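Local coordinates for DNA repair and telomere maintenance protein nbs1 (Schizosaccharomyces pombe, PDB 3HUF) that serves as the phosphoprotein-binding adaptor of the MRN complex in DNA double-strand break repair, linking Ctp1 to the Mre11-Rad50 nuclease and helping maintain telomeres, at residues P20-V25 with R49-T54; P65-V70 with G90-E95; S115-F120 with S145-H150. One frame throughout, in Å; residues are numbered along the deposited sequence.

Interaction 1 of 3, residues P20-V25 with R49-T54; sequences PGTYIV and RFTILT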
ATOM      1  N   PRO A  20      10.062  12.381   1.808  1.00 37.28           N
ATOM      2  CA  PRO A  20      10.840  13.024   0.758  1.00 36.46           C
ATOM      3  C   PRO A  20      11.269  14.446   1.121  1.00 36.80           C
ATOM      4  O   PRO A  20      10.443  15.244   1.576  1.00 35.87           O
ATOM      5  CB  PRO A  20       9.864  13.032  -0.415  1.00 36.11           C
ATOM      6  CG  PRO A  20       9.152  11.670  -0.251  1.00 35.58           C
ATOM      7  CD  PRO A  20       8.956  11.573   1.244  1.00 37.12           C
ATOM      8  N   GLY A  21      12.550  14.738   0.896  1.00 36.40           N
ATOM      9  CA  GLY A  21      13.132  16.037   1.196  1.00 36.62           C
ATOM     10  C   GLY A  21      14.491  15.762   1.806  1.00 37.04           C
ATOM     11  O   GLY A  21      15.025  14.653   1.697  1.00 37.22           O
ATOM     12  N   THR A  22      15.052  16.763   2.469  1.00 37.42           N
ATOM     13  CA  THR A  22      16.399  16.659   2.989  1.00 37.59           C
ATOM     14  C   THR A  22      16.480  16.890   4.492  1.00 36.94           C
ATOM     15  O   THR A  22      15.818  17.770   5.034  1.00 37.04           O
ATOM     16  CB  THR A  22      17.323  17.654   2.280  1.00 38.82           C
ATOM     17  OG1 THR A  22      17.093  17.602   0.860  1.00 42.33           O
ATOM     18  CG2 THR A  22      18.740  17.270   2.538  1.00 38.92           C
ATOM     19  N   TYR A  23      17.321  16.111   5.153  1.00 36.43           N
ATOM     20  CA  TYR A  23      17.530  16.187   6.580  1.00 35.76           C
ATOM     21  C   TYR A  23      19.008  16.395   6.847  1.00 36.19           C
ATOM     22  O   TYR A  23      19.849  15.795   6.186  1.00 35.64           O
ATOM     23  CB  TYR A  23      17.079  14.882   7.245  1.00 35.55           C
ATOM     24  CG  TYR A  23      15.600  14.596   7.033  1.00 35.89           C
ATOM     25  CD1 TYR A  23      15.157  13.889   5.906  1.00 35.77           C
ATOM     26  CD2 TYR A  23      14.642  15.073   7.932  1.00 35.10           C
ATOM     27  CE1 TYR A  23      13.787  13.638   5.687  1.00 37.00           C
ATOM     28  CE2 TYR A  23      13.266  14.826   7.728  1.00 36.88           C
ATOM     29  CZ  TYR A  23      12.853  14.111   6.606  1.00 37.65           C
ATOM     30  OH  TYR A  23      11.511  13.876   6.411  1.00 39.99           O
ATOM     31  N   ILE A  24      19.322  17.234   7.829  1.00 36.38           N
ATOM     32  CA  ILE A  24      20.674  17.279   8.368  1.00 37.06           C
ATOM     33  C   ILE A  24      20.671  16.537   9.691  1.00 37.27           C
ATOM     34  O   ILE A  24      19.792  16.718  10.552  1.00 36.78           O
ATOM     35  CB  ILE A  24      21.269  18.709   8.446  1.00 37.57           C
ATOM     36  CG1 ILE A  24      21.854  19.088   7.096  1.00 38.56           C
ATOM     37  CG2 ILE A  24      22.433  18.788   9.437  1.00 38.51           C
ATOM     38  CD1 ILE A  24      20.947  19.886   6.279  1.00 43.03           C
ATOM     39  N   VAL A  25      21.636  15.635   9.797  1.00 37.34           N
ATOM     40  CA  VAL A  25      21.721  14.673  10.873  1.00 37.32           C
ATOM     41  C   VAL A  25      23.037  14.953  11.618  1.00 37.86           C
ATOM     42  O   VAL A  25      24.097  15.083  11.005  1.00 36.19           O
ATOM     43  CB  VAL A  25      21.710  13.238  10.266  1.00 37.49           C
ATOM     44  CG1 VAL A  25      21.706  12.182  11.335  1.00 37.24           C
ATOM     45  CG2 VAL A  25      20.520  13.063   9.266  1.00 36.28           C
ATOM     46  N   ARG A  49      23.884  14.324   5.595  1.00 36.68           N
ATOM     47  CA  ARG A  49      22.647  14.722   4.964  1.00 37.09           C
ATOM     48  C   ARG A  49      21.970  13.479   4.385  1.00 36.80           C
ATOM     49  O   ARG A  49      22.617  12.686   3.719  1.00 36.93           O
ATOM     50  CB  ARG A  49      22.919  15.749   3.871  1.00 37.49           C
ATOM     51  CG  ARG A  49      21.672  16.190   3.133  1.00 40.52           C
ATOM     52  CD  ARG A  49      22.003  17.110   1.956  1.00 47.48           C
ATOM     53  NE  ARG A  49      22.896  18.199   2.367  1.00 51.81           N
ATOM     54  CZ  ARG A  49      22.499  19.358   2.898  1.00 55.07           C
ATOM     55  NH1 ARG A  49      21.200  19.623   3.088  1.00 55.32           N
ATOM     56  NH2 ARG A  49      23.415  20.261   3.244  1.00 55.30           N
ATOM     57  N   PHE A  50      20.695  13.289   4.709  1.00 36.59           N
ATOM     58  CA  PHE A  50      19.865  12.256   4.120  1.00 36.05           C
ATOM     59  C   PHE A  50      18.899  12.981   3.198  1.00 36.71           C
ATOM     60  O   PHE A  50      18.216  13.907   3.631  1.00 37.43           O
ATOM     61  CB  PHE A  50      19.004  11.542   5.164  1.00 35.87           C
ATOM     62  CG  PHE A  50      19.765  10.795   6.231  1.00 33.28           C
ATOM     63  CD1 PHE A  50      21.141  10.570   6.147  1.00 32.05           C
ATOM     64  CD2 PHE A  50      19.070  10.283   7.305  1.00 30.64           C
ATOM     65  CE1 PHE A  50      21.802   9.875   7.147  1.00 32.78           C
ATOM     66  CE2 PHE A  50      19.712   9.568   8.315  1.00 30.70           C
ATOM     67  CZ  PHE A  50      21.077   9.358   8.239  1.00 34.97           C
ATOM     68  N   THR A  51      18.846  12.565   1.939  1.00 36.31           N
ATOM     69  CA  THR A  51      17.927  13.126   0.954  1.00 36.41           C
ATOM     70  C   THR A  51      17.088  11.979   0.446  1.00 36.10           C
ATOM     71  O   THR A  51      17.614  10.953   0.017  1.00 36.58           O
ATOM     72  CB  THR A  51      18.653  13.815  -0.239  1.00 35.90           C
ATOM     73  OG1 THR A  51      19.527  14.828   0.261  1.00 37.22           O
ATOM     74  CG2 THR A  51      17.651  14.480  -1.183  1.00 34.91           C
ATOM     75  N   ILE A  52      15.778  12.114   0.582  1.00 36.50           N
ATOM     76  CA  ILE A  52      14.873  11.086   0.110  1.00 36.22           C
ATOM     77  C   ILE A  52      14.169  11.657  -1.102  1.00 36.07           C
ATOM     78  O   ILE A  52      13.583  12.740  -1.027  1.00 35.60           O
ATOM     79  CB  ILE A  52      13.899  10.647   1.206  1.00 37.16           C
ATOM     80  CG1 ILE A  52      14.721  10.032   2.349  1.00 37.92           C
ATOM     81  CG2 ILE A  52      12.866   9.644   0.643  1.00 35.51           C
ATOM     82  CD1 ILE A  52      13.934   9.732   3.569  1.00 37.60           C
ATOM     83  N   LEU A  53      14.263  10.961  -2.236  1.00 35.98           N
ATOM     84  CA  LEU A  53      13.573  11.462  -3.418  1.00 35.80           C
ATOM     85  C   LEU A  53      12.116  11.071  -3.335  1.00 36.15           C
ATOM     86  O   LEU A  53      11.744  10.131  -2.670  1.00 37.18           O
ATOM     87  CB  LEU A  53      14.217  11.012  -4.742  1.00 34.86           C
ATOM     88  CG  LEU A  53      15.696  11.335  -4.948  1.00 33.40           C
ATOM     89  CD1 LEU A  53      16.179  10.860  -6.329  1.00 31.16           C
ATOM     90  CD2 LEU A  53      15.994  12.847  -4.722  1.00 33.11           C
ATOM     91  N   THR A  54      11.302  11.833  -4.027  1.00 36.45           N
ATOM     92  CA  THR A  54       9.882  11.607  -4.157  1.00 37.66           C
ATOM     93  C   THR A  54       9.664  10.301  -5.019  1.00 37.76           C
ATOM     94  O   THR A  54      10.552   9.886  -5.769  1.00 37.70           O
ATOM     95  CB  THR A  54       9.377  12.942  -4.769  1.00 38.04           C
ATOM     96  OG1 THR A  54       8.253  13.496  -4.064  1.00 43.35           O
ATOM     97  CG2 THR A  54       9.253  12.929  -6.227  1.00 36.43           C
TER

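Interaction 2 of 3, residues P65-V70 with G90-E95; sequences PCEFEV and GDSYKE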
ATOM      1  N   PRO A  65      11.256   1.232  -2.850  1.00 37.85           N
ATOM      2  CA  PRO A  65      11.296   2.392  -1.979  1.00 37.75           C
ATOM      3  C   PRO A  65      11.659   3.695  -2.703  1.00 37.86           C
ATOM      4  O   PRO A  65      12.232   3.683  -3.814  1.00 37.09           O
ATOM      5  CB  PRO A  65      12.429   2.026  -1.002  1.00 37.42           C
ATOM      6  CG  PRO A  65      13.397   1.266  -1.832  1.00 37.02           C
ATOM      7  CD  PRO A  65      12.517   0.438  -2.766  1.00 37.97           C
ATOM      8  N   CYS A  66      11.360   4.821  -2.068  1.00 37.72           N
ATOM      9  CA  CYS A  66      11.893   6.100  -2.532  1.00 37.87           C
ATOM     10  C   CYS A  66      13.405   6.050  -2.395  1.00 37.62           C
ATOM     11  O   CYS A  66      13.924   5.474  -1.424  1.00 37.13           O
ATOM     12  CB  CYS A  66      11.361   7.235  -1.682  1.00 37.92           C
ATOM     13  SG  CYS A  66       9.615   7.581  -1.945  1.00 41.00           S
ATOM     14  N   GLU A  67      14.103   6.623  -3.372  1.00 37.14           N
ATOM     15  CA  GLU A  67      15.570   6.643  -3.339  1.00 37.47           C
ATOM     16  C   GLU A  67      16.049   7.400  -2.100  1.00 37.43           C
ATOM     17  O   GLU A  67      15.588   8.517  -1.804  1.00 36.72           O
ATOM     18  CB  GLU A  67      16.141   7.310  -4.597  1.00 37.76           C
ATOM     19  CG  GLU A  67      17.660   7.294  -4.663  1.00 37.96           C
ATOM     20  CD  GLU A  67      18.150   7.710  -6.011  1.00 40.79           C
ATOM     21  OE1 GLU A  67      19.035   8.607  -6.082  1.00 40.85           O
ATOM     22  OE2 GLU A  67      17.628   7.153  -7.004  1.00 40.23           O
ATOM     23  N   PHE A  68      16.967   6.772  -1.380  1.00 37.34           N
ATOM     24  CA  PHE A  68      17.483   7.307  -0.125  1.00 37.10           C
ATOM     25  C   PHE A  68      18.962   7.614  -0.366  1.00 37.39           C
ATOM     26  O   PHE A  68      19.746   6.721  -0.680  1.00 37.49           O
ATOM     27  CB  PHE A  68      17.293   6.237   0.960  1.00 37.10           C
ATOM     28  CG  PHE A  68      17.420   6.741   2.390  1.00 37.87           C
ATOM     29  CD1 PHE A  68      16.328   6.652   3.260  1.00 37.68           C
ATOM     30  CD2 PHE A  68      18.628   7.260   2.877  1.00 34.81           C
ATOM     31  CE1 PHE A  68      16.434   7.081   4.581  1.00 36.72           C
ATOM     32  CE2 PHE A  68      18.748   7.671   4.204  1.00 34.76           C
ATOM     33  CZ  PHE A  68      17.646   7.587   5.054  1.00 36.39           C
ATOM     34  N   GLU A  69      19.347   8.884  -0.214  1.00 37.33           N
ATOM     35  CA  GLU A  69      20.728   9.301  -0.432  1.00 37.30           C
ATOM     36  C   GLU A  69      21.358   9.780   0.861  1.00 37.16           C
ATOM     37  O   GLU A  69      20.689  10.382   1.702  1.00 36.92           O
ATOM     38  CB  GLU A  69      20.788  10.408  -1.493  1.00 37.38           C
ATOM     39  CG  GLU A  69      19.953  10.075  -2.691  1.00 39.34           C
ATOM     40  CD  GLU A  69      19.746  11.227  -3.642  1.00 42.25           C
ATOM     41  OE1 GLU A  69      19.963  12.389  -3.255  1.00 44.82           O
ATOM     42  OE2 GLU A  69      19.350  10.961  -4.785  1.00 42.02           O
ATOM     43  N   VAL A  70      22.644   9.494   1.019  1.00 37.42           N
ATOM     44  CA  VAL A  70      23.403   9.876   2.214  1.00 37.23           C
ATOM     45  C   VAL A  70      24.674  10.579   1.751  1.00 37.67           C
ATOM     46  O   VAL A  70      25.420  10.020   0.973  1.00 36.45           O
ATOM     47  CB  VAL A  70      23.782   8.630   3.068  1.00 36.73           C
ATOM     48  CG1 VAL A  70      24.790   8.994   4.167  1.00 38.21           C
ATOM     49  CG2 VAL A  70      22.523   7.975   3.676  1.00 36.14           C
ATOM     50  N   GLY A  90      28.528  11.554  -2.120  1.00 50.22           N
ATOM     51  CA  GLY A  90      27.490  10.746  -1.479  1.00 49.01           C
ATOM     52  C   GLY A  90      27.200   9.438  -2.193  1.00 48.09           C
ATOM     53  O   GLY A  90      27.894   9.080  -3.137  1.00 47.31           O
ATOM     54  N   ASP A  91      26.180   8.722  -1.717  1.00 47.06           N
ATOM     55  CA  ASP A  91      25.716   7.482  -2.324  1.00 46.82           C
ATOM     56  C   ASP A  91      24.186   7.474  -2.283  1.00 46.31           C
ATOM     57  O   ASP A  91      23.597   8.105  -1.435  1.00 46.13           O
ATOM     58  CB  ASP A  91      26.226   6.269  -1.540  1.00 47.09           C
ATOM     59  CG  ASP A  91      27.692   5.960  -1.797  1.00 48.87           C
ATOM     60  OD1 ASP A  91      28.156   6.092  -2.950  1.00 53.20           O
ATOM     61  OD2 ASP A  91      28.379   5.540  -0.845  1.00 49.52           O
ATOM     62  N   SER A  92      23.563   6.742  -3.192  1.00 45.76           N
ATOM     63  CA  SER A  92      22.128   6.531  -3.164  1.00 46.00           C
ATOM     64  C   SER A  92      21.811   5.058  -3.082  1.00 45.13           C
ATOM     65  O   SER A  92      22.545   4.217  -3.599  1.00 44.25           O
ATOM     66  CB  SER A  92      21.405   7.153  -4.361  1.00 46.09           C
ATOM     67  OG  SER A  92      22.275   7.457  -5.413  1.00 49.55           O
ATOM     68  N   TYR A  93      20.695   4.773  -2.431  1.00 44.37           N
ATOM     69  CA  TYR A  93      20.326   3.423  -2.085  1.00 44.45           C
ATOM     70  C   TYR A  93      18.876   3.204  -2.431  1.00 44.64           C
ATOM     71  O   TYR A  93      18.039   4.053  -2.136  1.00 44.24           O
ATOM     72  CB  TYR A  93      20.578   3.189  -0.590  1.00 43.99           C
ATOM     73  CG  TYR A  93      22.034   2.869  -0.296  1.00 45.33           C
ATOM     74  CD1 TYR A  93      22.978   3.875  -0.031  1.00 43.22           C
ATOM     75  CD2 TYR A  93      22.474   1.548  -0.324  1.00 46.36           C
ATOM     76  CE1 TYR A  93      24.320   3.547   0.213  1.00 41.97           C
ATOM     77  CE2 TYR A  93      23.791   1.221  -0.082  1.00 46.17           C
ATOM     78  CZ  TYR A  93      24.710   2.210   0.184  1.00 44.41           C
ATOM     79  OH  TYR A  93      26.019   1.793   0.410  1.00 47.28           O
ATOM     80  N   LYS A  94      18.592   2.078  -3.083  1.00 45.35           N
ATOM     81  CA  LYS A  94      17.220   1.645  -3.309  1.00 47.04           C
ATOM     82  C   LYS A  94      16.878   0.320  -2.662  1.00 47.18           C
ATOM     83  O   LYS A  94      15.916  -0.327  -3.042  1.00 48.46           O
ATOM     84  CB  LYS A  94      16.864   1.657  -4.795  1.00 47.88           C
ATOM     85  CG  LYS A  94      16.004   2.862  -5.133  1.00 50.21           C
ATOM     86  CD  LYS A  94      15.459   2.809  -6.549  1.00 54.66           C
ATOM     87  CE  LYS A  94      14.615   4.068  -6.828  1.00 55.51           C
ATOM     88  NZ  LYS A  94      13.912   4.060  -8.142  1.00 53.89           N
ATOM     89  N   GLU A  95      17.656  -0.075  -1.669  1.00 47.03           N
ATOM     90  CA  GLU A  95      17.349  -1.250  -0.861  1.00 46.67           C
ATOM     91  C   GLU A  95      16.372  -0.830   0.233  1.00 45.54           C
ATOM     92  O   GLU A  95      16.281   0.354   0.566  1.00 44.96           O
ATOM     93  CB  GLU A  95      18.621  -1.749  -0.188  1.00 47.15           C
ATOM     94  CG  GLU A  95      19.564  -2.490  -1.104  1.00 52.49           C
ATOM     95  CD  GLU A  95      20.945  -1.891  -1.042  1.00 59.98           C
ATOM     96  OE1 GLU A  95      21.630  -2.066   0.004  1.00 63.93           O
ATOM     97  OE2 GLU A  95      21.346  -1.231  -2.038  1.00 63.15           O
TER

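Interaction 3 of 3, residues S115-F120 with S145-H150; sequences SMCIQF and SDATTH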
ATOM      1  N   SER A 115       6.033  -0.903   3.350  1.00 39.48           N
ATOM      2  CA  SER A 115       5.183  -0.908   2.151  1.00 40.25           C
ATOM      3  C   SER A 115       3.936  -0.079   2.326  1.00 40.23           C
ATOM      4  O   SER A 115       3.221  -0.215   3.317  1.00 40.54           O
ATOM      5  CB  SER A 115       4.744  -2.331   1.808  1.00 40.43           C
ATOM      6  OG  SER A 115       5.835  -3.081   1.333  1.00 42.91           O
ATOM      7  N   MET A 116       3.671   0.781   1.354  1.00 39.97           N
ATOM      8  CA  MET A 116       2.457   1.577   1.350  1.00 39.96           C
ATOM      9  C   MET A 116       2.347   2.192  -0.023  1.00 40.11           C
ATOM     10  O   MET A 116       3.141   3.075  -0.382  1.00 39.47           O
ATOM     11  CB  MET A 116       2.489   2.665   2.418  1.00 40.28           C
ATOM     12  CG  MET A 116       1.129   3.275   2.687  1.00 42.36           C
ATOM     13  SD  MET A 116       1.160   4.548   3.968  1.00 49.13           S
ATOM     14  CE  MET A 116      -0.619   4.745   4.133  1.00 46.75           C
ATOM     15  N   CYS A 117       1.385   1.675  -0.791  1.00 39.95           N
ATOM     16  CA  CYS A 117       1.080   2.137  -2.139  1.00 39.76           C
ATOM     17  C   CYS A 117      -0.424   2.216  -2.220  1.00 38.42           C
ATOM     18  O   CYS A 117      -1.112   1.255  -1.887  1.00 37.20           O
ATOM     19  CB  CYS A 117       1.577   1.152  -3.210  1.00 39.83           C
ATOM     20  SG  CYS A 117       3.367   1.085  -3.425  1.00 45.01           S
ATOM     21  N   ILE A 118      -0.922   3.357  -2.675  1.00 37.87           N
ATOM     22  CA  ILE A 118      -2.355   3.650  -2.612  1.00 36.98           C
ATOM     23  C   ILE A 118      -2.986   3.674  -4.004  1.00 36.59           C
ATOM     24  O   ILE A 118      -2.609   4.484  -4.852  1.00 35.99           O
ATOM     25  CB  ILE A 118      -2.642   4.964  -1.814  1.00 37.66           C
ATOM     26  CG1 ILE A 118      -2.249   4.801  -0.327  1.00 37.23           C
ATOM     27  CG2 ILE A 118      -4.113   5.346  -1.929  1.00 35.78           C
ATOM     28  CD1 ILE A 118      -2.587   5.994   0.559  1.00 38.76           C
ATOM     29  N   GLN A 119      -3.932   2.762  -4.247  1.00 35.97           N
ATOM     30  CA  GLN A 119      -4.668   2.757  -5.504  1.00 35.41           C
ATOM     31  C   GLN A 119      -5.927   3.594  -5.369  1.00 36.13           C
ATOM     32  O   GLN A 119      -6.578   3.546  -4.329  1.00 36.40           O
ATOM     33  CB  GLN A 119      -5.033   1.331  -5.931  1.00 35.49           C
ATOM     34  CG  GLN A 119      -5.878   1.276  -7.228  1.00 34.21           C
ATOM     35  CD  GLN A 119      -6.110  -0.129  -7.706  1.00 35.92           C
ATOM     36  OE1 GLN A 119      -6.051  -1.066  -6.923  1.00 39.21           O
ATOM     37  NE2 GLN A 119      -6.366  -0.291  -8.998  1.00 35.93           N
ATOM     38  N   PHE A 120      -6.252   4.371  -6.405  1.00 36.57           N
ATOM     39  CA  PHE A 120      -7.466   5.177  -6.424  1.00 37.90           C
ATOM     40  C   PHE A 120      -8.431   4.587  -7.423  1.00 39.06           C
ATOM     41  O   PHE A 120      -8.016   3.988  -8.407  1.00 38.07           O
ATOM     42  CB  PHE A 120      -7.169   6.615  -6.825  1.00 38.06           C
ATOM     43  CG  PHE A 120      -6.586   7.440  -5.721  1.00 37.46           C
ATOM     44  CD1 PHE A 120      -5.241   7.288  -5.362  1.00 35.09           C
ATOM     45  CD2 PHE A 120      -7.377   8.376  -5.050  1.00 36.45           C
ATOM     46  CE1 PHE A 120      -4.681   8.060  -4.356  1.00 35.28           C
ATOM     47  CE2 PHE A 120      -6.837   9.149  -4.023  1.00 35.88           C
ATOM     48  CZ  PHE A 120      -5.483   8.984  -3.671  1.00 36.42           C
ATOM     49  N   SER A 145      -2.164  -3.186  -9.202  1.00 37.48           N
ATOM     50  CA  SER A 145      -0.760  -3.434  -8.865  1.00 36.96           C
ATOM     51  C   SER A 145      -0.686  -4.486  -7.760  1.00 36.78           C
ATOM     52  O   SER A 145      -1.530  -4.517  -6.873  1.00 36.41           O
ATOM     53  CB  SER A 145      -0.092  -2.129  -8.402  1.00 36.03           C
ATOM     54  OG  SER A 145       1.027  -2.354  -7.535  1.00 36.71           O
ATOM     55  N   ASP A 146       0.343  -5.314  -7.790  1.00 36.65           N
ATOM     56  CA  ASP A 146       0.556  -6.288  -6.716  1.00 37.63           C
ATOM     57  C   ASP A 146       1.216  -5.699  -5.460  1.00 37.78           C
ATOM     58  O   ASP A 146       1.292  -6.372  -4.425  1.00 37.68           O
ATOM     59  CB  ASP A 146       1.331  -7.496  -7.243  1.00 37.59           C
ATOM     60  CG  ASP A 146       0.536  -8.266  -8.285  1.00 39.72           C
ATOM     61  OD1 ASP A 146      -0.681  -8.479  -8.065  1.00 40.95           O
ATOM     62  OD2 ASP A 146       1.112  -8.643  -9.330  1.00 42.01           O
ATOM     63  N   ALA A 147       1.648  -4.437  -5.548  1.00 37.20           N
ATOM     64  CA  ALA A 147       2.256  -3.736  -4.428  1.00 37.39           C
ATOM     65  C   ALA A 147       1.291  -2.814  -3.658  1.00 37.78           C
ATOM     66  O   ALA A 147       1.661  -2.241  -2.624  1.00 38.46           O
ATOM     67  CB  ALA A 147       3.485  -2.944  -4.906  1.00 36.79           C
ATOM     68  N   THR A 148       0.081  -2.644  -4.179  1.00 38.28           N
ATOM     69  CA  THR A 148      -0.983  -1.867  -3.514  1.00 38.58           C
ATOM     70  C   THR A 148      -1.229  -2.410  -2.123  1.00 38.34           C
ATOM     71  O   THR A 148      -1.408  -3.625  -1.952  1.00 37.75           O
ATOM     72  CB  THR A 148      -2.309  -1.980  -4.283  1.00 38.52           C
ATOM     73  OG1 THR A 148      -2.162  -1.372  -5.559  1.00 40.69           O
ATOM     74  CG2 THR A 148      -3.441  -1.268  -3.545  1.00 40.44           C
ATOM     75  N   THR A 149      -1.194  -1.513  -1.131  1.00 37.70           N
ATOM     76  CA  THR A 149      -1.589  -1.851   0.231  1.00 37.69           C
ATOM     77  C   THR A 149      -2.964  -1.268   0.598  1.00 37.22           C
ATOM     78  O   THR A 149      -3.659  -1.817   1.443  1.00 36.48           O
ATOM     79  CB  THR A 149      -0.545  -1.359   1.274  1.00 38.02           C
ATOM     80  OG1 THR A 149      -0.348   0.047   1.105  1.00 37.64           O
ATOM     81  CG2 THR A 149       0.799  -2.067   1.085  1.00 38.47           C
ATOM     82  N   HIS A 150      -3.346  -0.142  -0.024  1.00 37.08           N
ATOM     83  CA  HIS A 150      -4.609   0.530   0.327  1.00 36.21           C
ATOM     84  C   HIS A 150      -5.316   0.948  -0.924  1.00 36.71           C
ATOM     85  O   HIS A 150      -4.666   1.270  -1.928  1.00 36.85           O
ATOM     86  CB  HIS A 150      -4.356   1.768   1.184  1.00 36.31           C
ATOM     87  CG  HIS A 150      -3.757   1.464   2.520  1.00 36.02           C
ATOM     88  ND1 HIS A 150      -2.428   1.129   2.681  1.00 35.62           N
ATOM     89  CD2 HIS A 150      -4.302   1.457   3.760  1.00 35.49           C
ATOM     90  CE1 HIS A 150      -2.180   0.913   3.963  1.00 36.85           C
ATOM     91  NE2 HIS A 150      -3.296   1.126   4.642  1.00 38.62           N
TER
HETATM   92  O   HOH W   1      -3.963  -3.019  -7.135  1.00 40.18           O

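Interaction 1 of 3, residues P20-V25 with R49-T54
F50 takes a methyl of V25 over its ring, while R49, next to it in strand 48-52, turns to I24 on the other face of the sheet. A bend at chi3 (-50°) brings the end of R49 back across I24. CG1 of I24 then lies over one face of the R49 guanidinium, 3.9 Å above its plane and offset toward the rim. On the opposite face of the sheet V25 meets the F50 ring in a CH-pi contact: CG2 of V25 is 3.6 Å from the F50 ring centroid and only 9° off the normal, almost over the centre. The V25 torsion explains this, because with CG1 anti to the backbone N (chi1 -176°) the second methyl is left beside that N, over the ring. At the far end I52 shares the F50 face and packs CG2 against CG of P20 at 4.3 Å, and the CA of P20 makes a CA-H...O contact of 3.3 Å with the O of I52. Four backbone hydrogen bonds fix the antiparallel register, among them Y23 N to F50 O at 2.8 Å and I52 N to G21 O at 2.9 Å. The hydroxyl of Y23, on the F50 face, is bonded to the backbone N of F19. F50 also meets the ring of F68 in the next strand, and I52 touches L18 of the opposing sheet. The pairing therefore divides by chemistry: F50, I52, Y23 and V25 are buried within the FHA beta sandwich, whereas R49, T22, I24 and T51 form a mixed, partly exposed outer surface, where the flat face of the charged guanidinium rests against the aliphatic end of I24.

Interaction 2 of 3, residues P65-V70 with G90-E95
The amide N of Y93 donates to F68 O over 2.8 Å, a bond bent to 140° at the hydrogen. Its return partner, F68 N to Y93 O at 3.0 Å, is nearly straight at 173°. A second such couple joins V70 and D91, so strands 68-72 and 91-93 run antiparallel, with E69 and S92 as the non-hydrogen-bonded pair between them. On the E69 face, CG of E69 rests 3.7 Å from CB of S92. E67 reaches the same serine from the neighbouring position two residues earlier: CG is anti to its backbone N (chi1 -177°) and the extended chain brings OE1 to 3.3 Å from CB of S92. Beyond the strands, the P65 ring lies against the K94 backbone, CG to K94 O 3.2 Å. G90, with positive phi, brings its CA to 3.3 Å from V70 O, leaving little room there for a side chain. Strand 91-93 is an outermost strand of its sheet, and strand 68-72 has strand 48-52 on its other flank. From strand 68-72, F68 turns into the FHA sandwich to meet F50 and, edge to face, W2, while P65 packs on W113 of strand 109-113.

Interaction 3 of 3, residues S115-F120 with S145-H150
One carbonyl oxygen, C117 O, accepts from two successive amides: T149 N at 2.9 Å, in the carbonyl plane, and H150 N at 3.2 Å, tilted 24° from it. This double grip lies at the start of the parallel BRCT1 sheet, where strands 118-120 and 150-152 come together as neighbours; the parallel pairing continues with Q119 N bonded to H150 O. T149 completes the junction through its side chain. With chi1 at 56°, OG1 stands between its backbone N and carbonyl carbon, where it accepts from C117 N at 3.0 Å. The same hydroxyl is hydrogen-bonded to ND1 of H150, which helps to set the turn of the imidazole. Over one face of that ring, toward the rim, comes the methyl CE of M116, at the end of a fully extended chain; CB of H150 packs on CG1 of I118. S145 OG takes the amide of A147 in an ST turn and is also bonded to Y60 O of helix 57-62, so the loop leans on a helix within the FHA range. Q119 NE2 is hydrogen-bonded to L142 O. One water lies between the segments, 2.9 Å from Q119 OE1, 2.7 Å from S145 N and 2.9 Å from T148 OG1.

Overall arrangement
The contacts follow one another along the chain, each closing before the next opens. Interactions 1 and 2, with centres about 10 Å apart, belong to one mixed sheet of the FHA domain: strands 48-52 and 68-72 are neighbours there, and probable hydrogen bonds from E69 N to T51 O and from L53 N to E67 O join them into a continuous run of four strands. Interaction 3 lies in the separate parallel sheet of BRCT1, its centre about 23 Å from interaction 1 and 21 Å from interaction 2, without touching either. Helix 57-62, between interactions 1 and 2 in sequence, packs against interaction 3, consistent with the two phosphoprotein-recognition domains being held in a defined relative position.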